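Local coordinates for protein inositol-1-monophosphatase (Nostoc sp., PDB 5ZHH) that probably hydrolyses inositol monophosphates to free inositol and phosphate, as a member of the metal-dependent inositol monophosphatase family, at residues A[88-93]-A[188-193]; A[134-139]-A[224-229]; A[82-87]-A[104-109]. All coordinates share one frame; numbering follows the deposited sequence.

Interaction 1: residues A[88-93]-A[188-193]; sequences PLDGTT and SGSAAL
Asp-90 reaches across to the first turn of helix 191-199 and makes the polar bonds of this contact. Its CG is trans to the backbone N (chi1 -176°), and this carries OD2 to Ser-190 OG and Ala-192 N. OD2 is gripped twice, from opposite faces of the carboxylate plane. The backbone N of Ala-192 comes in on the syn side, 30° out of the plane, with N to OD2 2.9 Å. The hydroxyl of Ser-190 donates from the other face, its OG 2.7 Å from OD2. The Ala-192 methyl closes over the same oxygen, CB to OD2 3.4 Å. A water donates to the remaining oxygen, with Asp-90 OD1 2.6 Å from the water O, and in turn accepts from the backbone N of Ala-191.

Ser-190 is the N-cap of the helix, and its OG works in both directions, giving to Asp-90 while accepting from Leu-193 N at 3.2 Å. Ser-188 OG holds the approach to the cap through an ST turn to Ser-190 N. Next along, Gly-91 sits at the N-cap position of helix 92-97, its CA 3.5 Å from Gly-189 O in a CA-H...O contact.

The sequence Asp-Pro-Leu-Asp-Gly-Thr is a signature of the family whose aspartates help bind catalytic magnesium in relatives, and Asp-87 and Asp-215 put carboxylate oxygens near Asp-90 OD1. With OD2 clamped by two donors and the water spanning OD1 and Ala-191 N, the helix start fixes the rotation of this carboxylate, consistent with a pre-set metal site.

Interaction 2: residues A[134-139]-A[224-229]; sequences LGATRN and EEAGGK
Glu-225 and Gly-135 supply the direct polar link. Near the C-terminal end of helix 213-225, the glutamate chain bends at its second torsion (chi2 -61°), which folds the carboxylate back against the backbone of Leu-134 and Gly-135. OE1 then accepts from Gly-135 N at 2.8 Å, on its anti side and 28° out of the carboxylate plane. The bond is moderately bent, with an N-H...O angle of 144°. Leu-134 N also lies near OE1 but is badly angled for bonding, while the other oxygen, OE2, accepts from Gly-133 N, so the carboxylate spans the amides of Gly-133 and Gly-135.

A second polar link is indirect. One water accepts from Ala-136 N at 3.1 Å and donates to Glu-225 O at 3.0 Å, joining the strand backbone to the helix backbone.

The apolar part is small and close. The Ala-136 methyl points at the helix end and packs on the Ala-226 methyl, CB to CB 3.9 Å, and against Glu-225 CB at 4.0 Å. Here the helix stops in a Schellman motif: Gly-227, with positive phi, sends its N back to Glu-224 O, and the chain leaves toward strand 229-231 in the second sheet.

This is structural packing between a helix end and a strand near the margin of the larger sheet. A carboxylate so near the C-terminal end of a helix would probably meet an unfavourable potential from the helix carbonyls; the amides of Gly-133 and Gly-135 probably offset that in part, and they tie the side chain to the backbone there.

Interaction 3: residues A[82-87]-A[104-109]; sequences YLWAID and VSIGLL
Trp-84 swings its ring over the neighbouring strand with CG trans to the carbonyl carbon and the ring plane roughly upright on the side-chain bond (chi2 89°), while Leu-108 sends its own CG trans to the backbone N (chi1 172°), and the two side chains meet. Leu-108 CD1 sits 3.7 Å from the centroid of the five-membered ring of Trp-84, only 6° off the normal, a CH-pi contact over the face. At the six-membered end, Trp-84 CE3 lies 3.7 Å from Ile-106 CG2. That same methyl is pressed by Ile-86 CD1 at 3.5 Å, tighter than usual for carbons; the two isoleucines run side by side.

These residues form one face of an antiparallel strand pair inside the larger sheet of the layered alpha/beta fold of this phosphatase family, and helices 3-25 and 44-61 pack on it. The His-65 ring meets that of Trp-84, and its ND1 is hydrogen-bonded to the indole NE1. Helix 213-225 lies on the opposite face, where Leu-83 CD2 meets Leu-109 CD1 at 4.0 Å.

Between the faces, three hydrogen-bonded pairs, Leu-83 with Leu-109, Ala-85 with Gly-107 and Asp-87 with Ser-105, give six backbone bonds; for the last, Asp-87 N is 2.8 Å from Ser-105 O and Ser-105 N is 3.0 Å from Asp-87 O. A water donates to Ala-85 O at 2.9 Å and accepts from Ser-105 OG. Asp-87 turns its carboxylate away from the partner strand, and OD1 takes the backbone N of Leu-89 at the corner the chain turns at Pro-88 and Leu-89.

In the fold
Strand 82-90 carries the chain directly from interaction 3 into interaction 1, whose centres lie 15 Å apart. The two contacts touch, with Pro-88 O 3.6 Å from Val-104 CG2 and Ala-192 CB 4.0 Å from Ser-105 CB. At their junction the carboxylates of Asp-87, Asp-90 and Asp-215 gather, the probable metal site by analogy with relatives. Helix 213-225 begins beside this cluster, with Asp-215 near its start, and runs across the face of the sheet to interaction 2 at its other end. Interaction 2 lies apart, its nearest atoms about 9 Å from either contact and its centre about 20 Å from that of interaction 1 and 17 Å from that of interaction 3.

Interaction 1: residues A[88-93]-A[188-193]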
ATOM      1  N   PRO A  88      -9.400   1.039  22.323  1.00 24.45           N
ATOM      2  CA  PRO A  88      -8.302   1.715  21.617  1.00 27.90           C
ATOM      3  C   PRO A  88      -7.299   0.753  21.009  1.00 28.73           C
ATOM      4  O   PRO A  88      -6.493   1.174  20.171  1.00 28.20           O
ATOM      5  CB  PRO A  88      -7.652   2.568  22.713  1.00 27.76           C
ATOM      6  CG  PRO A  88      -7.969   1.830  23.989  1.00 30.35           C
ATOM      7  CD  PRO A  88      -9.341   1.237  23.782  1.00 27.55           C
ATOM      8  N   LEU A  89      -7.308  -0.516  21.423  1.00 28.53           N
ATOM      9  CA  LEU A  89      -6.377  -1.506  20.880  1.00 29.20           C
ATOM     10  C   LEU A  89      -6.954  -2.889  21.206  1.00 28.67           C
ATOM     11  O   LEU A  89      -6.660  -3.459  22.256  1.00 28.33           O
ATOM     12  CB  LEU A  89      -4.979  -1.324  21.441  1.00 35.76           C
ATOM     13  CG  LEU A  89      -3.859  -2.298  21.067  1.00 41.22           C
ATOM     14  CD1 LEU A  89      -3.905  -2.661  19.605  1.00 43.03           C
ATOM     15  CD2 LEU A  89      -2.504  -1.680  21.420  1.00 41.95           C
ATOM     16  N   ASP A  90      -7.779  -3.403  20.298  1.00 26.87           N
ATOM     17  CA  ASP A  90      -8.257  -4.775  20.411  1.00 30.52           C
ATOM     18  C   ASP A  90      -7.205  -5.702  19.819  1.00 30.65           C
ATOM     19  O   ASP A  90      -6.666  -5.425  18.744  1.00 32.77           O
ATOM     20  CB  ASP A  90      -9.588  -4.956  19.683  1.00 26.36           C
ATOM     21  CG  ASP A  90     -10.166  -6.346  19.873  1.00 31.58           C
ATOM     22  OD1 ASP A  90     -10.127  -6.860  21.015  1.00 32.18           O
ATOM     23  OD2 ASP A  90     -10.625  -6.937  18.872  1.00 32.80           O
ATOM     24  N   GLY A  91      -6.888  -6.779  20.529  1.00 28.34           N
ATOM     25  CA  GLY A  91      -5.825  -7.668  20.104  1.00 26.69           C
ATOM     26  C   GLY A  91      -4.505  -7.319  20.764  1.00 28.43           C
ATOM     27  O   GLY A  91      -3.470  -7.251  20.098  1.00 30.39           O
ATOM     28  N   THR A  92      -4.528  -7.087  22.079  1.00 33.09           N
ATOM     29  CA  THR A  92      -3.331  -6.601  22.762  1.00 35.59           C
ATOM     30  C   THR A  92      -2.218  -7.643  22.758  1.00 31.17           C
ATOM     31  O   THR A  92      -1.047  -7.292  22.595  1.00 28.90           O
ATOM     32  CB  THR A  92      -3.667  -6.169  24.190  1.00 43.64           C
ATOM     33  OG1 THR A  92      -4.367  -7.221  24.862  1.00 49.32           O
ATOM     34  CG2 THR A  92      -4.532  -4.916  24.176  1.00 47.13           C
ATOM     35  N   THR A  93      -2.555  -8.922  22.967  1.00 31.61           N
ATOM     36  CA  THR A  93      -1.546  -9.976  22.885  1.00 31.21           C
ATOM     37  C   THR A  93      -0.896 -10.004  21.506  1.00 29.36           C
ATOM     38  O   THR A  93       0.336 -10.061  21.387  1.00 28.50           O
ATOM     39  CB  THR A  93      -2.177 -11.332  23.221  1.00 32.44           C
ATOM     40  OG1 THR A  93      -2.625 -11.330  24.579  1.00 31.54           O
ATOM     41  CG2 THR A  93      -1.180 -12.461  23.039  1.00 32.83           C
ATOM     42  N   SER A 188      -7.851 -15.792  15.341  1.00 23.09           N
ATOM     43  CA  SER A 188      -7.060 -14.642  14.919  1.00 24.17           C
ATOM     44  C   SER A 188      -6.489 -13.870  16.092  1.00 27.92           C
ATOM     45  O   SER A 188      -5.388 -13.315  15.981  1.00 28.69           O
ATOM     46  CB  SER A 188      -7.911 -13.682  14.083  1.00 23.87           C
ATOM     47  OG  SER A 188      -8.786 -12.951  14.935  1.00 28.33           O
ATOM     48  N   GLY A 189      -7.218 -13.812  17.203  1.00 27.19           N
ATOM     49  CA  GLY A 189      -6.818 -13.033  18.353  1.00 28.53           C
ATOM     50  C   GLY A 189      -7.439 -11.652  18.465  1.00 26.68           C
ATOM     51  O   GLY A 189      -7.066 -10.906  19.374  1.00 26.79           O
ATOM     52  N   SER A 190      -8.375 -11.288  17.584  1.00 23.24           N
ATOM     53  CA  SER A 190      -9.077 -10.005  17.688  1.00 22.02           C
ATOM     54  C   SER A 190     -10.562 -10.214  17.426  1.00 25.03           C
ATOM     55  O   SER A 190     -10.960 -10.488  16.288  1.00 26.80           O
ATOM     56  CB  SER A 190      -8.507  -8.974  16.711  1.00 22.83           C
ATOM     57  OG  SER A 190      -9.356  -7.834  16.650  1.00 25.95           O
ATOM     58  N   ALA A 191     -11.382 -10.049  18.467  1.00 26.03           N
ATOM     59  CA  ALA A 191     -12.824 -10.246  18.321  1.00 25.98           C
ATOM     60  C   ALA A 191     -13.443  -9.217  17.375  1.00 25.38           C
ATOM     61  O   ALA A 191     -14.353  -9.544  16.602  1.00 26.86           O
ATOM     62  CB  ALA A 191     -13.497 -10.203  19.695  1.00 25.09           C
ATOM     63  N   ALA A 192     -12.976  -7.963  17.426  1.00 25.14           N
ATOM     64  CA  ALA A 192     -13.528  -6.950  16.527  1.00 24.25           C
ATOM     65  C   ALA A 192     -13.230  -7.294  15.074  1.00 24.48           C
ATOM     66  O   ALA A 192     -14.117  -7.217  14.214  1.00 23.67           O
ATOM     67  CB  ALA A 192     -12.981  -5.563  16.877  1.00 24.24           C
ATOM     68  N   LEU A 193     -11.992  -7.702  14.784  1.00 23.87           N
ATOM     69  CA  LEU A 193     -11.665  -8.113  13.422  1.00 26.23           C
ATOM     70  C   LEU A 193     -12.403  -9.379  13.025  1.00 25.79           C
ATOM     71  O   LEU A 193     -12.751  -9.545  11.851  1.00 27.94           O
ATOM     72  CB  LEU A 193     -10.156  -8.298  13.258  1.00 24.72           C
ATOM     73  CG  LEU A 193      -9.384  -6.973  13.148  1.00 28.65           C
ATOM     74  CD1 LEU A 193      -7.879  -7.214  13.053  1.00 29.80           C
ATOM     75  CD2 LEU A 193      -9.881  -6.162  11.953  1.00 31.34           C
TER
HETATM   76  O   HOH W   1     -10.414  -9.445  21.276  1.00 35.48           O

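Interaction 2: residues A[134-139]-A[224-229]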
ATOM      1  N   LEU A 134     -27.382   2.804   6.834  1.00 34.28           N
ATOM      2  CA  LEU A 134     -26.423   3.451   5.954  1.00 32.26           C
ATOM      3  C   LEU A 134     -25.503   2.478   5.233  1.00 33.67           C
ATOM      4  O   LEU A 134     -24.731   2.912   4.372  1.00 34.16           O
ATOM      5  CB  LEU A 134     -25.569   4.450   6.745  1.00 31.90           C
ATOM      6  CG  LEU A 134     -26.362   5.586   7.398  1.00 35.91           C
ATOM      7  CD1 LEU A 134     -25.415   6.577   8.055  1.00 34.78           C
ATOM      8  CD2 LEU A 134     -27.265   6.272   6.376  1.00 37.08           C
ATOM      9  N   GLY A 135     -25.546   1.194   5.569  1.00 34.52           N
ATOM     10  CA  GLY A 135     -24.756   0.197   4.881  1.00 32.65           C
ATOM     11  C   GLY A 135     -23.416  -0.078   5.550  1.00 30.62           C
ATOM     12  O   GLY A 135     -22.996   0.584   6.501  1.00 28.92           O
ATOM     13  N   ALA A 136     -22.730  -1.081   5.015  1.00 28.20           N
ATOM     14  CA  ALA A 136     -21.449  -1.524   5.532  1.00 27.47           C
ATOM     15  C   ALA A 136     -20.415  -1.477   4.421  1.00 28.15           C
ATOM     16  O   ALA A 136     -20.694  -1.876   3.281  1.00 26.66           O
ATOM     17  CB  ALA A 136     -21.542  -2.949   6.109  1.00 24.26           C
ATOM     18  N   THR A 137     -19.222  -0.991   4.760  1.00 25.48           N
ATOM     19  CA  THR A 137     -18.149  -0.848   3.794  1.00 24.41           C
ATOM     20  C   THR A 137     -16.828  -1.261   4.417  1.00 25.17           C
ATOM     21  O   THR A 137     -16.638  -1.200   5.636  1.00 27.50           O
ATOM     22  CB  THR A 137     -17.991   0.599   3.286  1.00 25.61           C
ATOM     23  OG1 THR A 137     -17.757   1.464   4.404  1.00 28.39           O
ATOM     24  CG2 THR A 137     -19.217   1.054   2.517  1.00 24.84           C
ATOM     25  N   ARG A 138     -15.905  -1.658   3.548  1.00 25.48           N
ATOM     26  CA  ARG A 138     -14.492  -1.740   3.875  1.00 26.93           C
ATOM     27  C   ARG A 138     -13.719  -0.891   2.877  1.00 28.15           C
ATOM     28  O   ARG A 138     -13.914  -1.017   1.660  1.00 27.89           O
ATOM     29  CB  ARG A 138     -13.987  -3.187   3.884  1.00 27.82           C
ATOM     30  CG  ARG A 138     -12.477  -3.290   4.054  1.00 29.71           C
ATOM     31  CD  ARG A 138     -12.014  -4.722   3.851  1.00 34.92           C
ATOM     32  NE  ARG A 138     -12.502  -5.276   2.592  1.00 40.46           N
ATOM     33  CZ  ARG A 138     -11.879  -5.172   1.426  1.00 48.24           C
ATOM     34  NH1 ARG A 138     -10.732  -4.510   1.338  1.00 48.67           N
ATOM     35  NH2 ARG A 138     -12.417  -5.714   0.335  1.00 53.54           N
ATOM     36  N   ASN A 139     -12.871  -0.004   3.398  1.00 26.05           N
ATOM     37  CA  ASN A 139     -12.174   0.994   2.584  1.00 29.01           C
ATOM     38  C   ASN A 139     -13.141   1.710   1.643  1.00 28.81           C
ATOM     39  O   ASN A 139     -12.839   1.973   0.472  1.00 24.77           O
ATOM     40  CB  ASN A 139     -10.998   0.359   1.838  1.00 28.94           C
ATOM     41  CG  ASN A 139      -9.898  -0.100   2.792  1.00 34.90           C
ATOM     42  OD1 ASN A 139      -9.956   0.181   3.987  1.00 35.44           O
ATOM     43  ND2 ASN A 139      -8.899  -0.804   2.272  1.00 38.40           N
ATOM     44  N   GLU A 224     -24.586  -6.569  11.005  1.00 25.25           N
ATOM     45  CA  GLU A 224     -26.008  -6.485  10.688  1.00 28.73           C
ATOM     46  C   GLU A 224     -26.255  -5.684   9.416  1.00 27.69           C
ATOM     47  O   GLU A 224     -27.064  -6.086   8.570  1.00 29.62           O
ATOM     48  CB  GLU A 224     -26.773  -5.888  11.868  1.00 30.32           C
ATOM     49  CG  GLU A 224     -26.808  -6.821  13.085  1.00 30.29           C
ATOM     50  CD  GLU A 224     -27.525  -6.204  14.269  1.00 33.67           C
ATOM     51  OE1 GLU A 224     -28.127  -6.957  15.057  1.00 36.13           O
ATOM     52  OE2 GLU A 224     -27.502  -4.962  14.406  1.00 35.22           O
ATOM     53  N   GLU A 225     -25.559  -4.555   9.253  1.00 28.48           N
ATOM     54  CA  GLU A 225     -25.700  -3.774   8.028  1.00 29.71           C
ATOM     55  C   GLU A 225     -25.207  -4.546   6.811  1.00 29.43           C
ATOM     56  O   GLU A 225     -25.702  -4.335   5.699  1.00 32.11           O
ATOM     57  CB  GLU A 225     -24.952  -2.445   8.162  1.00 33.66           C
ATOM     58  CG  GLU A 225     -25.721  -1.384   8.946  1.00 34.81           C
ATOM     59  CD  GLU A 225     -27.046  -1.022   8.296  1.00 35.41           C
ATOM     60  OE1 GLU A 225     -27.035  -0.612   7.113  1.00 37.45           O
ATOM     61  OE2 GLU A 225     -28.095  -1.162   8.961  1.00 32.50           O
ATOM     62  N   ALA A 226     -24.224  -5.424   6.994  1.00 26.14           N
ATOM     63  CA  ALA A 226     -23.714  -6.260   5.914  1.00 26.72           C
ATOM     64  C   ALA A 226     -24.632  -7.430   5.582  1.00 29.48           C
ATOM     65  O   ALA A 226     -24.326  -8.194   4.659  1.00 29.83           O
ATOM     66  CB  ALA A 226     -22.323  -6.794   6.271  1.00 22.66           C
ATOM     67  N   GLY A 227     -25.729  -7.599   6.311  1.00 29.43           N
ATOM     68  CA  GLY A 227     -26.672  -8.658   6.037  1.00 29.05           C
ATOM     69  C   GLY A 227     -26.595  -9.848   6.964  1.00 27.95           C
ATOM     70  O   GLY A 227     -27.278 -10.847   6.710  1.00 30.16           O
ATOM     71  N   GLY A 228     -25.803  -9.769   8.037  1.00 27.62           N
ATOM     72  CA  GLY A 228     -25.624 -10.877   8.954  1.00 27.32           C
ATOM     73  C   GLY A 228     -26.578 -10.829  10.135  1.00 29.74           C
ATOM     74  O   GLY A 228     -27.500 -10.013  10.202  1.00 29.13           O
ATOM     75  N   LYS A 229     -26.331 -11.730  11.095  1.00 30.73           N
ATOM     76  CA  LYS A 229     -27.212 -11.914  12.241  1.00 29.42           C
ATOM     77  C   LYS A 229     -26.393 -12.158  13.507  1.00 27.95           C
ATOM     78  O   LYS A 229     -25.415 -12.910  13.489  1.00 27.65           O
ATOM     79  CB  LYS A 229     -28.166 -13.091  11.995  1.00 32.79           C
ATOM     80  CG  LYS A 229     -29.222 -13.289  13.052  1.00 33.82           C
ATOM     81  CD  LYS A 229     -30.228 -14.350  12.612  1.00 36.41           C
ATOM     82  CE  LYS A 229     -31.182 -14.704  13.739  1.00 42.21           C
ATOM     83  NZ  LYS A 229     -32.288 -15.597  13.284  1.00 45.75           N
TER
HETATM   84  O   HOH W   2     -24.590  -2.949   3.322  1.00 39.15           O

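Interaction 3: residues A[82-87]-A[104-109]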
ATOM      1  N   TYR A  82     -26.752   8.214  24.495  1.00 40.41           N
ATOM      2  CA  TYR A  82     -25.581   7.982  23.657  1.00 36.98           C
ATOM      3  C   TYR A  82     -24.434   7.467  24.513  1.00 34.22           C
ATOM      4  O   TYR A  82     -23.993   8.148  25.446  1.00 34.17           O
ATOM      5  CB  TYR A  82     -25.171   9.263  22.929  1.00 36.02           C
ATOM      6  CG  TYR A  82     -26.241   9.787  22.005  1.00 38.51           C
ATOM      7  CD1 TYR A  82     -26.568   9.111  20.838  1.00 37.73           C
ATOM      8  CD2 TYR A  82     -26.923  10.963  22.298  1.00 41.73           C
ATOM      9  CE1 TYR A  82     -27.544   9.583  19.987  1.00 40.85           C
ATOM     10  CE2 TYR A  82     -27.906  11.445  21.451  1.00 45.20           C
ATOM     11  CZ  TYR A  82     -28.210  10.751  20.297  1.00 46.25           C
ATOM     12  OH  TYR A  82     -29.184  11.225  19.450  1.00 48.64           O
ATOM     13  N   LEU A  83     -23.947   6.273  24.186  1.00 32.89           N
ATOM     14  CA  LEU A  83     -22.855   5.644  24.918  1.00 31.97           C
ATOM     15  C   LEU A  83     -21.888   5.052  23.908  1.00 29.85           C
ATOM     16  O   LEU A  83     -22.255   4.137  23.163  1.00 30.80           O
ATOM     17  CB  LEU A  83     -23.367   4.557  25.876  1.00 32.64           C
ATOM     18  CG  LEU A  83     -22.284   3.842  26.692  1.00 31.77           C
ATOM     19  CD1 LEU A  83     -21.573   4.836  27.593  1.00 34.93           C
ATOM     20  CD2 LEU A  83     -22.873   2.695  27.517  1.00 35.27           C
ATOM     21  N   TRP A  84     -20.657   5.561  23.893  1.00 29.67           N
ATOM     22  CA  TRP A  84     -19.624   5.069  22.991  1.00 29.97           C
ATOM     23  C   TRP A  84     -18.865   3.939  23.674  1.00 32.08           C
ATOM     24  O   TRP A  84     -18.429   4.079  24.821  1.00 34.58           O
ATOM     25  CB  TRP A  84     -18.654   6.183  22.596  1.00 30.23           C
ATOM     26  CG  TRP A  84     -19.250   7.231  21.713  1.00 33.39           C
ATOM     27  CD1 TRP A  84     -19.882   8.370  22.113  1.00 34.28           C
ATOM     28  CD2 TRP A  84     -19.250   7.254  20.277  1.00 31.15           C
ATOM     29  NE1 TRP A  84     -20.289   9.094  21.021  1.00 32.21           N
ATOM     30  CE2 TRP A  84     -19.918   8.429  19.881  1.00 31.86           C
ATOM     31  CE3 TRP A  84     -18.769   6.386  19.291  1.00 30.90           C
ATOM     32  CZ2 TRP A  84     -20.109   8.768  18.541  1.00 32.46           C
ATOM     33  CZ3 TRP A  84     -18.959   6.725  17.954  1.00 31.68           C
ATOM     34  CH2 TRP A  84     -19.624   7.906  17.594  1.00 31.92           C
ATOM     35  N   ALA A  85     -18.738   2.814  22.981  1.00 30.07           N
ATOM     36  CA  ALA A  85     -17.996   1.654  23.466  1.00 30.22           C
ATOM     37  C   ALA A  85     -16.693   1.594  22.676  1.00 29.94           C
ATOM     38  O   ALA A  85     -16.702   1.270  21.481  1.00 30.31           O
ATOM     39  CB  ALA A  85     -18.813   0.372  23.314  1.00 29.61           C
ATOM     40  N   ILE A  86     -15.586   1.918  23.345  1.00 28.41           N
ATOM     41  CA  ILE A  86     -14.295   2.179  22.707  1.00 32.08           C
ATOM     42  C   ILE A  86     -13.306   1.090  23.104  1.00 28.84           C
ATOM     43  O   ILE A  86     -13.078   0.866  24.298  1.00 30.55           O
ATOM     44  CB  ILE A  86     -13.735   3.547  23.128  1.00 35.73           C
ATOM     45  CG1 ILE A  86     -14.655   4.681  22.697  1.00 41.21           C
ATOM     46  CG2 ILE A  86     -12.343   3.741  22.564  1.00 38.13           C
ATOM     47  CD1 ILE A  86     -15.181   4.526  21.329  1.00 44.26           C
ATOM     48  N   ASP A  87     -12.687   0.443  22.114  1.00 29.91           N
ATOM     49  CA  ASP A  87     -11.463  -0.311  22.374  1.00 31.19           C
ATOM     50  C   ASP A  87     -10.316   0.357  21.629  1.00 28.04           C
ATOM     51  O   ASP A  87     -10.249   0.261  20.391  1.00 26.83           O
ATOM     52  CB  ASP A  87     -11.573  -1.781  21.965  1.00 32.49           C
ATOM     53  CG  ASP A  87     -10.462  -2.640  22.580  1.00 33.78           C
ATOM     54  OD1 ASP A  87      -9.411  -2.083  22.969  1.00 33.32           O
ATOM     55  OD2 ASP A  87     -10.630  -3.869  22.678  1.00 38.08           O
ATOM     56  N   VAL A 104      -8.418  -0.718  16.143  1.00 23.15           N
ATOM     57  CA  VAL A 104      -9.190   0.192  16.977  1.00 24.40           C
ATOM     58  C   VAL A 104     -10.655  -0.088  16.685  1.00 26.09           C
ATOM     59  O   VAL A 104     -11.039  -0.232  15.516  1.00 26.43           O
ATOM     60  CB  VAL A 104      -8.834   1.660  16.674  1.00 29.74           C
ATOM     61  CG1 VAL A 104      -9.566   2.612  17.622  1.00 29.62           C
ATOM     62  CG2 VAL A 104      -7.332   1.869  16.757  1.00 29.63           C
ATOM     63  N   SER A 105     -11.472  -0.200  17.734  1.00 26.39           N
ATOM     64  CA  SER A 105     -12.904  -0.448  17.585  1.00 25.73           C
ATOM     65  C   SER A 105     -13.658   0.683  18.267  1.00 27.89           C
ATOM     66  O   SER A 105     -13.443   0.941  19.455  1.00 29.59           O
ATOM     67  CB  SER A 105     -13.299  -1.804  18.187  1.00 27.10           C
ATOM     68  OG  SER A 105     -14.685  -2.065  18.022  1.00 27.58           O
ATOM     69  N   ILE A 106     -14.538   1.352  17.520  1.00 26.02           N
ATOM     70  CA  ILE A 106     -15.307   2.491  18.020  1.00 25.13           C
ATOM     71  C   ILE A 106     -16.771   2.250  17.680  1.00 25.43           C
ATOM     72  O   ILE A 106     -17.164   2.342  16.511  1.00 26.79           O
ATOM     73  CB  ILE A 106     -14.824   3.816  17.416  1.00 27.49           C
ATOM     74  CG1 ILE A 106     -13.351   4.046  17.763  1.00 30.00           C
ATOM     75  CG2 ILE A 106     -15.687   4.967  17.907  1.00 29.36           C
ATOM     76  CD1 ILE A 106     -12.768   5.301  17.149  1.00 29.84           C
ATOM     77  N   GLY A 107     -17.583   1.955  18.688  1.00 27.06           N
ATOM     78  CA  GLY A 107     -18.993   1.693  18.487  1.00 24.12           C
ATOM     79  C   GLY A 107     -19.840   2.646  19.304  1.00 27.95           C
ATOM     80  O   GLY A 107     -19.432   3.104  20.373  1.00 31.32           O
ATOM     81  N   LEU A 108     -21.024   2.953  18.787  1.00 25.33           N
ATOM     82  CA  LEU A 108     -21.961   3.823  19.482  1.00 26.81           C
ATOM     83  C   LEU A 108     -23.223   3.034  19.778  1.00 30.30           C
ATOM     84  O   LEU A 108     -23.841   2.478  18.862  1.00 28.45           O
ATOM     85  CB  LEU A 108     -22.286   5.075  18.662  1.00 29.35           C
ATOM     86  CG  LEU A 108     -23.412   5.931  19.263  1.00 30.69           C
ATOM     87  CD1 LEU A 108     -23.008   6.455  20.639  1.00 29.22           C
ATOM     88  CD2 LEU A 108     -23.783   7.095  18.339  1.00 33.66           C
ATOM     89  N   LEU A 109     -23.597   2.993  21.057  1.00 30.92           N
ATOM     90  CA  LEU A 109     -24.870   2.453  21.511  1.00 34.41           C
ATOM     91  C   LEU A 109     -25.866   3.597  21.654  1.00 36.77           C
ATOM     92  O   LEU A 109     -25.583   4.596  22.328  1.00 34.91           O
ATOM     93  CB  LEU A 109     -24.720   1.728  22.854  1.00 32.88           C
ATOM     94  CG  LEU A 109     -23.795   0.514  22.955  1.00 34.70           C
ATOM     95  CD1 LEU A 109     -23.364   0.301  24.400  1.00 35.69           C
ATOM     96  CD2 LEU A 109     -24.488  -0.741  22.423  1.00 35.47           C
TER
HETATM   97  O   HOH W   3     -16.609  -1.142  19.919  1.00 34.27           O